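Local coordinates for kelch-like protein 7 (Homo sapiens, PDB 3II7) that serves as the substrate-specific adapter of a CUL3–RBX1 E3 ubiquitin ligase complex, this chain being its kelch-repeat domain, at residues A[187-192]-A[217-222]; A[207-212]-A[238-243]. One frame throughout, in Å; residues are numbered along the deposited sequence.

Contact 1 of 2, residues A[187-192]-A[217-222]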
loop_
_atom_site.group_PDB
_atom_site.type_symbol
_atom_site.label_atom_id
_atom_site.label_comp_id
_atom_site.label_asym_id
_atom_site.label_seq_id
_atom_site.Cartn_x
_atom_site.Cartn_y
_atom_site.Cartn_z
ATOM N N MET A 187 12.844 11.322 1.998
ATOM C CA MET A 187 13.417 10.063 2.490
ATOM C C MET A 187 14.922 10.066 2.249
ATOM O O MET A 187 15.432 10.799 1.356
ATOM C CB MET A 187 12.785 8.842 1.788
ATOM C CG MET A 187 11.359 8.597 2.164
ATOM S SD MET A 187 10.717 7.105 1.411
ATOM C CE MET A 187 10.821 7.509 -0.358
ATOM N N ILE A 188 15.632 9.271 3.046
ATOM C CA ILE A 188 17.069 9.064 2.836
ATOM C C ILE A 188 17.318 8.339 1.503
ATOM O O ILE A 188 18.237 8.687 0.751
ATOM C CB ILE A 188 17.672 8.292 3.997
ATOM C CG1 ILE A 188 17.525 9.148 5.268
ATOM C CG2 ILE A 188 19.124 7.904 3.704
ATOM C CD1 ILE A 188 17.787 8.368 6.561
ATOM N N GLU A 189 16.456 7.348 1.209
ATOM C CA GLU A 189 16.550 6.551 -0.001
ATOM C C GLU A 189 15.422 6.926 -0.948
ATOM O O GLU A 189 14.278 7.083 -0.512
ATOM C CB GLU A 189 16.406 5.075 0.346
ATOM C CG GLU A 189 17.576 4.476 1.039
ATOM C CD GLU A 189 18.765 4.119 0.111
ATOM O OE1 GLU A 189 18.676 4.304 -1.104
ATOM O OE2 GLU A 189 19.775 3.641 0.638
ATOM N N ALA A 190 15.718 7.026 -2.254
ATOM C CA ALA A 190 14.645 7.029 -3.242
ATOM C C ALA A 190 14.036 5.613 -3.229
ATOM O O ALA A 190 14.771 4.633 -3.126
ATOM C CB ALA A 190 15.180 7.383 -4.623
ATOM N N ARG A 191 12.709 5.502 -3.300
ATOM C CA ARG A 191 12.020 4.191 -3.216
ATOM C C ARG A 191 10.755 4.223 -4.017
ATOM O O ARG A 191 10.020 5.216 -3.969
ATOM C CB ARG A 191 11.579 3.821 -1.770
ATOM C CG ARG A 191 12.622 3.893 -0.717
ATOM C CD ARG A 191 12.036 3.598 0.646
ATOM N NE ARG A 191 13.072 3.812 1.651
ATOM C CZ ARG A 191 13.918 2.883 2.083
ATOM N NH1 ARG A 191 13.854 1.624 1.669
ATOM N NH2 ARG A 191 14.843 3.211 2.953
ATOM N N LYS A 192 10.498 3.124 -4.717
ATOM C CA LYS A 192 9.168 2.789 -5.218
ATOM C C LYS A 192 8.905 1.333 -4.858
ATOM O O LYS A 192 9.806 0.565 -4.602
ATOM C CB LYS A 192 9.033 2.990 -6.716
ATOM C CG LYS A 192 9.870 2.032 -7.611
ATOM C CD LYS A 192 9.603 2.315 -9.077
ATOM C CE LYS A 192 10.325 1.368 -9.990
ATOM N NZ LYS A 192 9.794 1.429 -11.410
ATOM N N ASN A 217 16.971 -1.998 2.885
ATOM C CA ASN A 217 16.988 -1.080 4.007
ATOM C C ASN A 217 15.623 -0.472 4.324
ATOM O O ASN A 217 14.623 -0.580 3.552
ATOM C CB ASN A 217 18.138 -0.061 3.912
ATOM C CG ASN A 217 18.012 0.912 2.755
ATOM O OD1 ASN A 217 16.934 1.271 2.325
ATOM N ND2 ASN A 217 19.170 1.389 2.283
ATOM N N VAL A 218 15.569 0.128 5.491
ATOM C CA VAL A 218 14.338 0.518 6.134
ATOM C C VAL A 218 14.569 1.823 6.848
ATOM O O VAL A 218 15.581 2.005 7.513
ATOM C CB VAL A 218 13.868 -0.564 7.153
ATOM C CG1 VAL A 218 12.540 -0.139 7.877
ATOM C CG2 VAL A 218 13.705 -1.937 6.450
ATOM N N GLU A 219 13.636 2.737 6.718
ATOM C CA GLU A 219 13.749 4.013 7.402
ATOM C C GLU A 219 12.399 4.433 7.916
ATOM O O GLU A 219 11.364 3.928 7.461
ATOM C CB GLU A 219 14.334 5.086 6.472
ATOM C CG GLU A 219 13.518 5.371 5.183
ATOM C CD GLU A 219 14.211 6.372 4.300
ATOM O OE1 GLU A 219 14.314 7.550 4.716
ATOM O OE2 GLU A 219 14.702 5.995 3.199
ATOM N N TYR A 220 12.375 5.372 8.851
ATOM C CA TYR A 220 11.091 5.911 9.305
ATOM C C TYR A 220 11.086 7.426 9.323
ATOM O O TYR A 220 12.133 8.074 9.460
ATOM C CB TYR A 220 10.676 5.390 10.681
ATOM C CG TYR A 220 11.482 5.921 11.824
ATOM C CD1 TYR A 220 11.133 7.094 12.456
ATOM C CD2 TYR A 220 12.577 5.239 12.284
ATOM C CE1 TYR A 220 11.875 7.584 13.509
ATOM C CE2 TYR A 220 13.331 5.725 13.334
ATOM C CZ TYR A 220 12.966 6.883 13.946
ATOM O OH TYR A 220 13.707 7.349 15.006
ATOM N N TYR A 221 9.880 7.958 9.181
ATOM C CA TYR A 221 9.625 9.381 9.256
ATOM C C TYR A 221 9.155 9.713 10.651
ATOM O O TYR A 221 8.128 9.201 11.105
ATOM C CB TYR A 221 8.554 9.778 8.259
ATOM C CG TYR A 221 8.260 11.271 8.261
ATOM C CD1 TYR A 221 9.239 12.185 7.897
ATOM C CD2 TYR A 221 7.004 11.745 8.647
ATOM C CE1 TYR A 221 8.992 13.528 7.909
ATOM C CE2 TYR A 221 6.726 13.111 8.659
ATOM C CZ TYR A 221 7.717 13.998 8.315
ATOM O OH TYR A 221 7.438 15.340 8.324
ATOM N N ASP A 222 9.920 10.565 11.325
ATOM C CA ASP A 222 9.558 11.090 12.632
ATOM C C ASP A 222 8.631 12.261 12.407
ATOM O O ASP A 222 9.048 13.343 11.952
ATOM C CB ASP A 222 10.822 11.510 13.384
ATOM C CG ASP A 222 10.551 11.810 14.841
ATOM O OD1 ASP A 222 9.632 12.588 15.121
ATOM O OD2 ASP A 222 11.262 11.242 15.699
#

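Contact 2 of 2, residues A[207-212]-A[238-243]. With EDO (1,2-ethanediol), chain L; EDO (1,2-ethanediol), chain I.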
loop_
_atom_site.group_PDB
_atom_site.type_symbol
_atom_site.label_atom_id
_atom_site.label_comp_id
_atom_site.label_asym_id
_atom_site.label_seq_id
_atom_site.Cartn_x
_atom_site.Cartn_y
_atom_site.Cartn_z
ATOM N N GLY A 207 11.965 -1.202 2.382
ATOM C CA GLY A 207 12.457 -1.790 1.159
ATOM C C GLY A 207 12.016 -1.065 -0.081
ATOM O O GLY A 207 12.045 0.176 -0.141
ATOM N N GLY A 208 11.610 -1.860 -1.065
ATOM C CA GLY A 208 11.266 -1.390 -2.393
ATOM C C GLY A 208 12.482 -1.445 -3.304
ATOM O O GLY A 208 13.337 -2.314 -3.164
ATOM N N GLN A 209 12.521 -0.526 -4.251
ATOM C CA GLN A 209 13.591 -0.455 -5.255
ATOM C C GLN A 209 13.775 0.960 -5.759
ATOM O O GLN A 209 12.916 1.808 -5.615
ATOM C CB GLN A 209 13.282 -1.363 -6.448
ATOM C CG GLN A 209 12.065 -0.978 -7.206
ATOM C CD GLN A 209 11.784 -1.856 -8.381
ATOM O OE1 GLN A 209 12.695 -2.203 -9.174
ATOM N NE2 GLN A 209 10.524 -2.274 -8.504
ATOM N N ASN A 210 14.922 1.202 -6.360
ATOM C CA ASN A 210 15.112 2.464 -7.080
ATOM C C ASN A 210 15.872 2.245 -8.353
ATOM O O ASN A 210 15.954 1.123 -8.835
ATOM C CB ASN A 210 15.718 3.525 -6.171
ATOM C CG ASN A 210 17.033 3.143 -5.605
ATOM O OD1 ASN A 210 17.845 2.459 -6.243
ATOM N ND2 ASN A 210 17.285 3.593 -4.374
ATOM N N GLY A 211 16.391 3.320 -8.949
ATOM C CA GLY A 211 17.054 3.214 -10.224
ATOM C C GLY A 211 18.302 2.360 -10.205
ATOM O O GLY A 211 18.757 1.893 -11.245
ATOM N N LEU A 212 18.860 2.146 -9.022
ATOM C CA LEU A 212 20.089 1.406 -8.882
ATOM C C LEU A 212 19.879 -0.041 -8.379
ATOM O O LEU A 212 20.818 -0.787 -8.232
ATOM C CB LEU A 212 21.055 2.209 -8.000
ATOM C CG LEU A 212 21.731 3.368 -8.825
ATOM C CD1 LEU A 212 20.815 4.002 -9.841
ATOM C CD2 LEU A 212 22.323 4.459 -7.970
ATOM N N GLY A 238 15.159 -7.495 -2.007
ATOM C CA GLY A 238 14.416 -7.671 -3.243
ATOM C C GLY A 238 13.990 -6.316 -3.793
ATOM O O GLY A 238 14.533 -5.283 -3.397
ATOM N N VAL A 239 13.001 -6.319 -4.674
ATOM C CA VAL A 239 12.590 -5.083 -5.369
ATOM C C VAL A 239 11.162 -4.613 -5.045
ATOM O O VAL A 239 10.828 -3.450 -5.280
ATOM C CB VAL A 239 12.791 -5.206 -6.897
ATOM C CG1 VAL A 239 14.303 -5.327 -7.240
ATOM C CG2 VAL A 239 11.964 -6.381 -7.510
ATOM N N THR A 240 10.310 -5.513 -4.543
ATOM C CA THR A 240 8.980 -5.104 -4.072
ATOM C C THR A 240 8.681 -5.755 -2.730
ATOM O O THR A 240 9.189 -6.854 -2.420
ATOM C CB THR A 240 7.867 -5.403 -5.098
ATOM O OG1 THR A 240 7.556 -6.809 -5.064
ATOM C CG2 THR A 240 8.278 -4.980 -6.517
ATOM N N VAL A 241 7.890 -5.072 -1.920
ATOM C CA VAL A 241 7.429 -5.678 -0.679
ATOM C C VAL A 241 5.977 -5.403 -0.446
ATOM O O VAL A 241 5.433 -4.395 -0.842
ATOM C CB VAL A 241 8.208 -5.250 0.555
ATOM C CG1 VAL A 241 9.611 -5.906 0.592
ATOM C CG2 VAL A 241 8.279 -3.763 0.632
ATOM N N LYS A 242 5.338 -6.394 0.153
ATOM C CA LYS A 242 3.931 -6.281 0.548
ATOM C C LYS A 242 3.931 -6.404 2.051
ATOM O O LYS A 242 4.251 -7.470 2.592
ATOM C CB LYS A 242 3.093 -7.364 -0.098
ATOM C CG LYS A 242 3.083 -7.295 -1.617
ATOM C CD LYS A 242 2.404 -6.041 -2.117
ATOM C CE LYS A 242 2.536 -5.907 -3.625
ATOM N NZ LYS A 242 3.908 -5.470 -4.089
ATOM N N CYS A 243 3.612 -5.289 2.723
ATOM C CA CYS A 243 3.875 -5.034 4.139
ATOM C C CYS A 243 2.618 -4.532 4.845
ATOM O O CYS A 243 1.891 -3.715 4.243
ATOM C CB CYS A 243 4.894 -3.869 4.243
ATOM S SG CYS A 243 6.556 -4.177 3.636
HETATM C C1 EDO L . 16.876 7.543 -9.397
HETATM O O1 EDO L . 15.974 6.717 -10.163
HETATM C C2 EDO L . 16.942 7.111 -7.934
HETATM O O2 EDO L . 17.422 5.766 -7.801
HETATM C C1 EDO I . 5.443 -7.941 -8.914
HETATM O O1 EDO I . 5.324 -9.336 -8.633
HETATM C C2 EDO I . 6.086 -7.234 -7.736
HETATM O O2 EDO I . 5.249 -7.253 -6.537
#

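Contact 1 of 2, residues A[187-192]-A[217-222]
I188 and E219 face each other where the irregular loop 187-192 passes beside strand 218-222, their CA atoms 7.6 Å apart, too distant for backbone pairing, so side chains bridge the interval. E219 does most of the bridging. Its CG lies between the backbone N and the carbonyl carbon (chi1 60°), and the chain then runs extended, carrying the carboxylate to the loop. There the two oxygens take successive amides through their syn lone pairs: I188 N reaches E219 OE1 at 2.7 Å, and E189 N reaches E219 OE2 at 3.0 Å. R191 comes from the opposite direction and grips OE2 side-on with two nitrogens. The salt bridge from R191 NH2 to E219 OE2 is 2.8 Å long, lies near the guanidinium plane and uses the anti lone pair, while NE adds a longer bond of 3.1 Å to the same OE2. Guanidinium and carboxylate planes stand 81° apart. Three donors on one oxygen would probably hold this buried glutamate in its charged form, and its length suits the gap.

The outer end of the guanidinium grips N217: R191 NH1 bonds the backbone O of N217 at 3.0 Å, and R191 NH2 meets N217 OD1 at 2.9 Å from above the amide's carbonyl plane. An asparagine suits this place because its other half can donate: N217 ND2 bonds E189 OE2 at 2.9 Å. E189 CB lies over one face of the R191 guanidinium, towards its rim, and a bend at chi2 (-79°) turns the carboxylate of E189 toward the N217 amide. The M187 and I188 side chains border the E219 carboxylate, and W228 and A205 also touch its side chain. The whole ties the loop linking two blades, from Kelch 4, to the third strand of the next blade of a kelch beta-propeller.

Contact 2 of 2, residues A[207-212]-A[238-243]
V239, G208 and Q209 bury the most surface here, and they meet around one carbonyl oxygen. The backbones come close, with the CA atoms of Q209 and V239 4.7 Å apart, yet the two segments share no hydrogen bond. V239 O instead abuts the G208 peptide, lying 3.3 Å from G208 C, and a CA-H...O contact of 3.6 Å joins G208 CA to the same V239 O. Glycine suits position 208 because at its backbone angles (phi 92°, psi -149°) a beta carbon would jam against the carbonyl oxygen of G207.

A chi1 of 63° turns Q209 back over the V239 carbonyl, and the straight chain beyond CG carries the amide past the valine, crossing it at a slant. Q209 CG rests 3.4 Å from V239 O, and farther out OE1 lies 3.8 Å from V239 CB. The aliphatic part of the glutamine thus covers the neighbouring backbone, while its amide NE2 bonds N193 OD1. NE2 also lies alongside T240 CG2, the two side chains pointing the same way. With only a beta carbon here, as in an alanine, N193 OD1 would probably lose this donor and the flank of V239 next to the amide would be less covered.

V239, branched at CB, offers compact apolar bulk to this flank and also touches F256. At the two margins ethanediol molecules are bound, one accepting from G211 N at 2.9 Å (to its O2). The pair G207-G208, following strand 202-206, is the double glycine diagnostic of a kelch repeat, packed here against the loop that enters the innermost strand, 242-246, of the next propeller blade.

The centres of contacts 1 and 2 lie 11 Å apart on the same side of the chain's centre, and their segments alternate along the chain. They touch directly. R191 NH1 of contact 1 makes a probable hydrogen bond of 2.9 Å to G207 O of contact 2, so one guanidinium serves both the double glycine and N217. Next to it K192 N meets Q209 O at 2.9 Å, also a probable bond, and N210 ND2 bonds A190 O. Loop 187-192 thus touches both strand 218-222 and segment 207-212, and backbone bonding joins G207 to N217; segment 207-212 in turn meets segment 238-243. Ethanediol molecules, probably from crystallisation, lie about 5 Å from the E189 side chain and 4 Å from that of V239.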